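PDB 4F2N: superoxide dismutase from Leishmania major, which catalyses the dismutation of superoxide into molecular oxygen and hydrogen peroxide at a mononuclear iron centre. Local coordinates for residues 21-26 with 183-188; 80-85 with 103-108. One frame throughout, in Å; residues are numbered along the deposited sequence.

Interaction 1: residues 21-26 with 183-188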
ATOM      1  N   LEU B  21      18.691 -15.419 -24.004  1.00 36.51           N
ATOM      2  CA  LEU B  21      18.840 -16.894 -23.832  1.00 33.87           C
ATOM      3  C   LEU B  21      19.111 -17.292 -22.376  1.00 32.98           C
ATOM      4  O   LEU B  21      20.159 -17.855 -22.053  1.00 38.02           O
ATOM      5  CB  LEU B  21      19.905 -17.484 -24.790  1.00 38.01           C
ATOM      6  CG  LEU B  21      19.382 -18.282 -26.010  1.00 38.70           C
ATOM      7  CD1 LEU B  21      18.919 -17.375 -27.143  1.00 40.39           C
ATOM      8  CD2 LEU B  21      20.396 -19.281 -26.529  1.00 33.01           C
ATOM      9  N   CYS B  22      18.152 -16.989 -21.511  1.00 40.79           N
ATOM     10  CA  CYS B  22      18.176 -17.412 -20.123  1.00 35.48           C
ATOM     11  C   CYS B  22      16.758 -17.745 -19.674  1.00 31.13           C
ATOM     12  O   CYS B  22      15.792 -17.517 -20.407  1.00 30.69           O
ATOM     13  CB  CYS B  22      18.799 -16.345 -19.222  1.00 36.57           C
ATOM     14  SG  CYS B  22      17.963 -14.757 -19.310  1.00 38.56           S
ATOM     15  N   TYR B  23      16.654 -18.340 -18.492  1.00 27.31           N
ATOM     16  CA  TYR B  23      15.381 -18.745 -17.924  1.00 25.12           C
ATOM     17  C   TYR B  23      14.515 -17.495 -17.681  1.00 24.39           C
ATOM     18  O   TYR B  23      15.000 -16.501 -17.150  1.00 23.87           O
ATOM     19  CB  TYR B  23      15.670 -19.468 -16.604  1.00 24.36           C
ATOM     20  CG  TYR B  23      14.450 -19.856 -15.801  1.00 23.56           C
ATOM     21  CD1 TYR B  23      13.951 -21.154 -15.859  1.00 23.68           C
ATOM     22  CD2 TYR B  23      13.800 -18.925 -14.989  1.00 23.24           C
ATOM     23  CE1 TYR B  23      12.821 -21.515 -15.138  1.00 23.56           C
ATOM     24  CE2 TYR B  23      12.674 -19.274 -14.248  1.00 23.06           C
ATOM     25  CZ  TYR B  23      12.189 -20.562 -14.331  1.00 23.32           C
ATOM     26  OH  TYR B  23      11.089 -20.925 -13.596  1.00 23.58           O
ATOM     27  N   HIS B  24      13.233 -17.542 -18.052  1.00 23.71           N
ATOM     28  CA  HIS B  24      12.289 -16.497 -17.634  1.00 23.04           C
ATOM     29  C   HIS B  24      11.169 -17.154 -16.903  1.00 22.61           C
ATOM     30  O   HIS B  24      10.791 -18.295 -17.228  1.00 22.86           O
ATOM     31  CB  HIS B  24      11.737 -15.715 -18.832  1.00 23.17           C
ATOM     32  CG  HIS B  24      12.791 -14.960 -19.604  1.00 23.80           C
ATOM     33  ND1 HIS B  24      13.447 -15.501 -20.636  1.00 24.74           N
ATOM     34  CD2 HIS B  24      13.297 -13.663 -19.457  1.00 24.10           C
ATOM     35  CE1 HIS B  24      14.335 -14.609 -21.128  1.00 24.99           C
ATOM     36  NE2 HIS B  24      14.229 -13.485 -20.418  1.00 24.53           N
ATOM     37  N   THR B  25      10.617 -16.449 -15.914  1.00 21.90           N
ATOM     38  CA  THR B  25       9.493 -16.991 -15.160  1.00 21.69           C
ATOM     39  C   THR B  25       8.226 -17.078 -16.038  1.00 21.74           C
ATOM     40  O   THR B  25       7.499 -18.094 -15.994  1.00 21.96           O
ATOM     41  CB  THR B  25       9.241 -16.157 -13.885  1.00 21.44           C
ATOM     42  OG1 THR B  25      10.342 -16.343 -12.994  1.00 21.57           O
ATOM     43  CG2 THR B  25       7.990 -16.620 -13.173  1.00 21.71           C
ATOM     44  N   LEU B  26       7.956 -16.008 -16.797  1.00 21.34           N
ATOM     45  CA  LEU B  26       6.842 -16.005 -17.779  1.00 21.80           C
ATOM     46  C   LEU B  26       7.356 -15.628 -19.170  1.00 22.22           C
ATOM     47  O   LEU B  26       7.191 -14.472 -19.595  1.00 22.05           O
ATOM     48  CB  LEU B  26       5.758 -14.989 -17.357  1.00 21.44           C
ATOM     49  CG  LEU B  26       5.037 -15.245 -16.027  1.00 21.32           C
ATOM     50  CD1 LEU B  26       4.051 -14.108 -15.727  1.00 21.20           C
ATOM     51  CD2 LEU B  26       4.365 -16.616 -16.051  1.00 21.77           C
ATOM     52  N   GLY B 183      17.472 -12.905  -8.361  1.00 26.64           N
ATOM     53  CA  GLY B 183      17.825 -14.207  -8.976  1.00 25.58           C
ATOM     54  C   GLY B 183      17.007 -15.379  -8.446  1.00 24.50           C
ATOM     55  O   GLY B 183      17.283 -16.545  -8.776  1.00 24.54           O
ATOM     56  N   LEU B 184      16.001 -15.094  -7.627  1.00 22.79           N
ATOM     57  CA  LEU B 184      15.091 -16.172  -7.189  1.00 22.40           C
ATOM     58  C   LEU B 184      14.083 -16.469  -8.304  1.00 21.05           C
ATOM     59  O   LEU B 184      13.858 -15.627  -9.165  1.00 21.04           O
ATOM     60  CB  LEU B 184      14.375 -15.806  -5.879  1.00 22.35           C
ATOM     61  CG  LEU B 184      15.302 -15.730  -4.635  1.00 23.55           C
ATOM     62  CD1 LEU B 184      14.475 -15.418  -3.394  1.00 23.50           C
ATOM     63  CD2 LEU B 184      16.094 -17.012  -4.394  1.00 24.55           C
ATOM     64  N   ARG B 185      13.458 -17.644  -8.250  1.00 20.25           N
ATOM     65  CA  ARG B 185      12.510 -18.066  -9.264  1.00 19.45           C
ATOM     66  C   ARG B 185      11.178 -18.317  -8.616  1.00 19.05           C
ATOM     67  O   ARG B 185      11.011 -19.334  -7.958  1.00 19.21           O
ATOM     68  CB  ARG B 185      13.023 -19.344  -9.950  1.00 19.45           C
ATOM     69  CG  ARG B 185      14.248 -19.079 -10.807  1.00 19.41           C
ATOM     70  CD  ARG B 185      14.802 -20.359 -11.454  1.00 20.27           C
ATOM     71  NE  ARG B 185      15.917 -20.070 -12.357  1.00 20.34           N
ATOM     72  CZ  ARG B 185      16.539 -20.971 -13.137  1.00 21.08           C
ATOM     73  NH1 ARG B 185      16.204 -22.243 -13.129  1.00 20.88           N
ATOM     74  NH2 ARG B 185      17.536 -20.590 -13.914  1.00 21.37           N
ATOM     75  N   PRO B 186      10.249 -17.365  -8.760  1.00 18.76           N
ATOM     76  CA  PRO B 186       8.911 -17.474  -8.175  1.00 18.68           C
ATOM     77  C   PRO B 186       8.175 -18.688  -8.705  1.00 18.91           C
ATOM     78  O   PRO B 186       8.293 -19.008  -9.895  1.00 19.30           O
ATOM     79  CB  PRO B 186       8.215 -16.161  -8.638  1.00 18.58           C
ATOM     80  CG  PRO B 186       9.364 -15.205  -8.852  1.00 18.85           C
ATOM     81  CD  PRO B 186      10.430 -16.078  -9.479  1.00 18.68           C
ATOM     82  N   ILE B 187       7.422 -19.361  -7.826  1.00 18.71           N
ATOM     83  CA  ILE B 187       6.522 -20.432  -8.231  1.00 19.02           C
ATOM     84  C   ILE B 187       5.097 -20.182  -7.760  1.00 18.81           C
ATOM     85  O   ILE B 187       4.168 -20.811  -8.262  1.00 20.17           O
ATOM     86  CB  ILE B 187       7.028 -21.865  -7.844  1.00 19.20           C
ATOM     87  CG1 ILE B 187       6.891 -22.115  -6.336  1.00 19.20           C
ATOM     88  CG2 ILE B 187       8.469 -22.081  -8.325  1.00 19.53           C
ATOM     89  CD1 ILE B 187       7.294 -23.516  -5.890  1.00 19.98           C
ATOM     90  N   PHE B 188       4.927 -19.247  -6.814  1.00 18.68           N
ATOM     91  CA  PHE B 188       3.602 -18.859  -6.301  1.00 17.98           C
ATOM     92  C   PHE B 188       3.676 -17.467  -5.684  1.00 17.63           C
ATOM     93  O   PHE B 188       4.726 -17.087  -5.123  1.00 17.19           O
ATOM     94  CB  PHE B 188       3.112 -19.850  -5.250  1.00 18.44           C
ATOM     95  CG  PHE B 188       1.765 -19.463  -4.670  1.00 18.40           C
ATOM     96  CD1 PHE B 188       0.633 -19.438  -5.494  1.00 18.59           C
ATOM     97  CD2 PHE B 188       1.641 -19.037  -3.341  1.00 18.37           C
ATOM     98  CE1 PHE B 188      -0.605 -19.037  -5.007  1.00 18.21           C
ATOM     99  CE2 PHE B 188       0.390 -18.663  -2.832  1.00 18.25           C
ATOM    100  CZ  PHE B 188      -0.730 -18.655  -3.676  1.00 18.12           C
TER
HETATM  101  O   HOH W   1      10.261 -18.998 -11.768  1.00 20.36           O
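A cation-pi stack between Arg185 and Tyr23 joins the first modelled residues of the chain to the start of strand 185-191. The guanidinium lies almost flat on the phenol, the two planes only 7° apart, with Arg185 CZ 3.8 Å from the centroid of the Tyr23 ring. The overlap is offset: Tyr23 CG sits over the middle of the guanidinium, and Arg185 NH2 runs past the ring to meet Tyr23 CB at 3.5 Å. Behind the charged group the arginine chain stays extended from CG to NE, which carries its methylene along the same ring face; Arg185 CD makes a CH-pi contact 3.9 Å from the Tyr23 centroid. The far end of the guanidinium is held by the C-terminal helix 218-229, where NH1 donates to the carbonyl O of Ala228.

Strand 185-191 is an outer strand of the three-stranded antiparallel sheet of the C-terminal domain of iron/manganese superoxide dismutases, and a classic beta bulge at Ile187 and Phe188, opposite Leu159, interrupts it just beyond the contact. Deeper in, the chi1 of Thr25 (-68°) turns its hydroxyl to the strand, where OG1 packs 3.5 Å from Pro186 CD and also reaches a water that ties the two segments together. This water lies in the plane of the Tyr23 ring and is hydrogen-bonded to both Tyr23 OH and Thr25 OG1. It donates to Pro186 O over 2.7 Å. Met224 of the C-terminal helix packs against both Tyr23 and Thr25.

Interaction 2: residues 80-85 with 103-108; sequences KTIEEI and AQHFNH. With FE2 (Fe (II) ion), chain N.
Ile82 and Glu83, in the first turn of helix 82-89, pack against His105 and Phe106 of helix 96-113 in the alpha-hairpin domain. Ile82 lies across the imidazole at about a right angle: CG1 comes 3.7 Å from His105 CD2, while CD1 reaches the edge of the ring in its plane. The other branch, CG2, anti to the backbone N, is turned toward helix 96-113 and meets Phe106 CB at 4.1 Å. Glu83 approaches the far part of the phenyl obliquely, its carboxylate turned 56° from the ring plane and OE2 3.5 Å from Phe106 CE1.

Bonds to other parts of the chain hold these groups. Both oxygens of Glu83 take backbone N-H groups of residues 25 and 26, and His105 ND1 is hydrogen-bonded to His63 NE2. Separately, Thr81 OG1 N-caps helix 82-89 by accepting from Glu84 N.

His108 NE2 binds the iron together with His58, Asp191 and His195. His108 ND1 donates to Gln104 O over 2.8 Å, nearly in the imidazole plane. Gln104 NE2 donates to the iron-bound water (3.2 Å), and OE1 accepts from Asn107 ND2 in the plane of the Gln104 side-chain amide. Trp156 NE1, bonded to OE1, and Tyr66 OH, bonded to NE2, position this amide further. A glutamine from the N-terminal helical domain on the metal-bound water is characteristic of iron superoxide dismutases. Together with the iron bond at NE2, the Gln104 carbonyl probably fixes the rotation of the His108 ring and should make the imidazole more electron-rich, while the Gln104 amide probably helps orient the water.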
ATOM      1  N   LYS B  80      10.589  -8.119 -26.635  1.00 30.21           N
ATOM      2  CA  LYS B  80      11.301  -8.619 -25.455  1.00 29.33           C
ATOM      3  C   LYS B  80      10.342  -8.972 -24.336  1.00 27.09           C
ATOM      4  O   LYS B  80       9.206  -8.487 -24.335  1.00 26.85           O
ATOM      5  CB  LYS B  80      12.309  -7.577 -24.973  1.00 30.24           C
ATOM      6  CG  LYS B  80      13.486  -7.403 -25.926  1.00 33.39           C
ATOM      7  CD  LYS B  80      14.153  -6.058 -25.661  1.00 34.18           C
ATOM      8  CE  LYS B  80      15.571  -5.971 -26.237  1.00 36.67           C
ATOM      9  NZ  LYS B  80      15.741  -6.850 -27.426  1.00 38.10           N
ATOM     10  N   THR B  81      10.789  -9.807 -23.396  1.00 25.42           N
ATOM     11  CA  THR B  81       9.980 -10.117 -22.200  1.00 23.87           C
ATOM     12  C   THR B  81       9.834  -8.917 -21.274  1.00 22.65           C
ATOM     13  O   THR B  81      10.716  -8.033 -21.187  1.00 22.21           O
ATOM     14  CB  THR B  81      10.549 -11.290 -21.357  1.00 23.80           C
ATOM     15  OG1 THR B  81      11.873 -10.956 -20.906  1.00 23.11           O
ATOM     16  CG2 THR B  81      10.611 -12.585 -22.202  1.00 24.82           C
ATOM     17  N   ILE B  82       8.719  -8.898 -20.575  1.00 21.91           N
ATOM     18  CA  ILE B  82       8.513  -7.943 -19.493  1.00 21.38           C
ATOM     19  C   ILE B  82       9.620  -8.075 -18.440  1.00 21.42           C
ATOM     20  O   ILE B  82      10.110  -7.072 -17.937  1.00 21.52           O
ATOM     21  CB  ILE B  82       7.113  -8.115 -18.871  1.00 20.73           C
ATOM     22  CG1 ILE B  82       6.011  -7.909 -19.949  1.00 21.24           C
ATOM     23  CG2 ILE B  82       6.907  -7.171 -17.682  1.00 20.16           C
ATOM     24  CD1 ILE B  82       6.015  -6.547 -20.619  1.00 21.30           C
ATOM     25  N   GLU B  83      10.044  -9.305 -18.140  1.00 21.59           N
ATOM     26  CA  GLU B  83      11.141  -9.510 -17.182  1.00 22.10           C
ATOM     27  C   GLU B  83      12.443  -8.820 -17.600  1.00 22.22           C
ATOM     28  O   GLU B  83      13.223  -8.339 -16.769  1.00 22.05           O
ATOM     29  CB  GLU B  83      11.391 -10.998 -17.018  1.00 22.96           C
ATOM     30  CG  GLU B  83      10.315 -11.630 -16.171  1.00 23.23           C
ATOM     31  CD  GLU B  83      10.300 -13.137 -16.300  1.00 24.11           C
ATOM     32  OE1 GLU B  83      11.222 -13.755 -15.739  1.00 24.27           O
ATOM     33  OE2 GLU B  83       9.361 -13.679 -16.935  1.00 24.57           O
ATOM     34  N   GLU B  84      12.685  -8.757 -18.896  1.00 23.99           N
ATOM     35  CA  GLU B  84      13.852  -8.028 -19.375  1.00 24.35           C
ATOM     36  C   GLU B  84      13.749  -6.534 -18.994  1.00 23.89           C
ATOM     37  O   GLU B  84      14.740  -5.912 -18.592  1.00 23.87           O
ATOM     38  CB  GLU B  84      14.009  -8.222 -20.886  1.00 26.60           C
ATOM     39  CG  GLU B  84      15.232  -7.556 -21.468  1.00 29.23           C
ATOM     40  CD  GLU B  84      15.692  -8.180 -22.786  1.00 32.71           C
ATOM     41  OE1 GLU B  84      15.300  -9.330 -23.125  1.00 32.85           O
ATOM     42  OE2 GLU B  84      16.464  -7.499 -23.491  1.00 35.51           O
ATOM     43  N   ILE B  85      12.555  -5.964 -19.098  1.00 23.09           N
ATOM     44  CA  ILE B  85      12.371  -4.560 -18.686  1.00 23.33           C
ATOM     45  C   ILE B  85      12.645  -4.389 -17.164  1.00 22.82           C
ATOM     46  O   ILE B  85      13.356  -3.484 -16.743  1.00 22.70           O
ATOM     47  CB  ILE B  85      10.980  -4.010 -19.073  1.00 23.48           C
ATOM     48  CG1 ILE B  85      10.697  -4.181 -20.586  1.00 24.39           C
ATOM     49  CG2 ILE B  85      10.838  -2.554 -18.634  1.00 23.62           C
ATOM     50  CD1 ILE B  85       9.304  -3.756 -21.017  1.00 24.24           C
ATOM     51  N   ALA B 103       7.148  -4.271 -13.380  1.00 17.76           N
ATOM     52  CA  ALA B 103       7.074  -5.250 -12.274  1.00 17.15           C
ATOM     53  C   ALA B 103       5.625  -5.516 -11.876  1.00 16.91           C
ATOM     54  O   ALA B 103       5.253  -6.667 -11.728  1.00 16.63           O
ATOM     55  CB  ALA B 103       7.900  -4.801 -11.066  1.00 16.89           C
ATOM     56  N   GLN B 104       4.798  -4.475 -11.702  1.00 17.15           N
ATOM     57  CA  GLN B 104       3.381  -4.729 -11.381  1.00 17.38           C
ATOM     58  C   GLN B 104       2.659  -5.522 -12.468  1.00 17.52           C
ATOM     59  O   GLN B 104       1.788  -6.362 -12.168  1.00 18.05           O
ATOM     60  CB  GLN B 104       2.616  -3.427 -11.053  1.00 17.72           C
ATOM     61  CG  GLN B 104       2.986  -2.847  -9.682  1.00 18.32           C
ATOM     62  CD  GLN B 104       2.497  -3.728  -8.514  1.00 18.54           C
ATOM     63  OE1 GLN B 104       3.124  -4.750  -8.181  1.00 18.73           O
ATOM     64  NE2 GLN B 104       1.396  -3.331  -7.884  1.00 18.17           N
ATOM     65  N   HIS B 105       2.987  -5.263 -13.739  1.00 17.46           N
ATOM     66  CA  HIS B 105       2.391  -6.045 -14.834  1.00 18.02           C
ATOM     67  C   HIS B 105       2.760  -7.505 -14.697  1.00 17.91           C
ATOM     68  O   HIS B 105       1.901  -8.391 -14.725  1.00 17.68           O
ATOM     69  CB  HIS B 105       2.753  -5.473 -16.221  1.00 18.26           C
ATOM     70  CG  HIS B 105       2.272  -6.311 -17.385  1.00 19.08           C
ATOM     71  ND1 HIS B 105       1.067  -6.939 -17.392  1.00 19.08           N
ATOM     72  CD2 HIS B 105       2.866  -6.589 -18.629  1.00 19.69           C
ATOM     73  CE1 HIS B 105       0.898  -7.577 -18.563  1.00 19.77           C
ATOM     74  NE2 HIS B 105       2.003  -7.387 -19.314  1.00 20.35           N
ATOM     75  N   PHE B 106       4.037  -7.758 -14.501  1.00 18.04           N
ATOM     76  CA  PHE B 106       4.517  -9.118 -14.314  1.00 18.41           C
ATOM     77  C   PHE B 106       3.867  -9.733 -13.058  1.00 17.93           C
ATOM     78  O   PHE B 106       3.368 -10.877 -13.107  1.00 18.48           O
ATOM     79  CB  PHE B 106       6.054  -9.146 -14.190  1.00 18.52           C
ATOM     80  CG  PHE B 106       6.586 -10.485 -13.724  1.00 19.51           C
ATOM     81  CD1 PHE B 106       6.903 -11.476 -14.651  1.00 20.61           C
ATOM     82  CD2 PHE B 106       6.728 -10.770 -12.363  1.00 19.49           C
ATOM     83  CE1 PHE B 106       7.344 -12.742 -14.230  1.00 21.28           C
ATOM     84  CE2 PHE B 106       7.169 -12.021 -11.925  1.00 20.74           C
ATOM     85  CZ  PHE B 106       7.485 -13.012 -12.871  1.00 21.25           C
ATOM     86  N   ASN B 107       3.874  -8.991 -11.947  1.00 16.98           N
ATOM     87  CA  ASN B 107       3.404  -9.559 -10.671  1.00 17.04           C
ATOM     88  C   ASN B 107       1.958  -9.992 -10.791  1.00 16.73           C
ATOM     89  O   ASN B 107       1.610 -11.092 -10.345  1.00 17.12           O
ATOM     90  CB  ASN B 107       3.555  -8.574  -9.502  1.00 16.89           C
ATOM     91  CG  ASN B 107       5.002  -8.265  -9.193  1.00 17.53           C
ATOM     92  OD1 ASN B 107       5.919  -9.036  -9.544  1.00 17.64           O
ATOM     93  ND2 ASN B 107       5.222  -7.144  -8.530  1.00 17.36           N
ATOM     94  N   HIS B 108       1.124  -9.147 -11.407  1.00 16.52           N
ATOM     95  CA  HIS B 108      -0.315  -9.490 -11.573  1.00 16.73           C
ATOM     96  C   HIS B 108      -0.513 -10.640 -12.530  1.00 16.96           C
ATOM     97  O   HIS B 108      -1.343 -11.521 -12.279  1.00 17.99           O
ATOM     98  CB  HIS B 108      -1.163  -8.274 -12.012  1.00 16.75           C
ATOM     99  CG  HIS B 108      -1.400  -7.271 -10.892  1.00 16.49           C
ATOM    100  ND1 HIS B 108      -0.500  -6.296 -10.580  1.00 16.26           N
ATOM    101  CD2 HIS B 108      -2.422  -7.172  -9.961  1.00 16.32           C
ATOM    102  CE1 HIS B 108      -0.934  -5.599  -9.527  1.00 16.22           C
ATOM    103  NE2 HIS B 108      -2.107  -6.137  -9.121  1.00 16.31           N
TER
HETATM  104 FE   FE2 N 300      -2.832  -6.007  -7.206  1.00 16.82          FE
HETATM  105  O   HOH W   2      -0.861  -5.145  -6.518  1.00 12.29           O

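In the fold
Glu83 couples the two contacts: its carboxylate, packed on Phe106 in interaction 2, also grips the backbone of the chain start that meets strand 185-191 in interaction 1. Phe106 adds an apolar link, touching Thr25 and Leu26. The centres are about 11 Å apart, yet their surroundings differ. Interaction 1 is partly buried and runs from an arginine-tyrosine stack to a bridging water. Interaction 2 is fully buried, a packing of isoleucine, imidazole, phenyl and carboxylate with no direct polar bond between the helices; the bonds round Gln104 and His108 lie on the iron side of helix 96-113. Interaction 1 joins the N-terminal segment to the C-terminal domain, whereas interaction 2 stays within the alpha-hairpin domain.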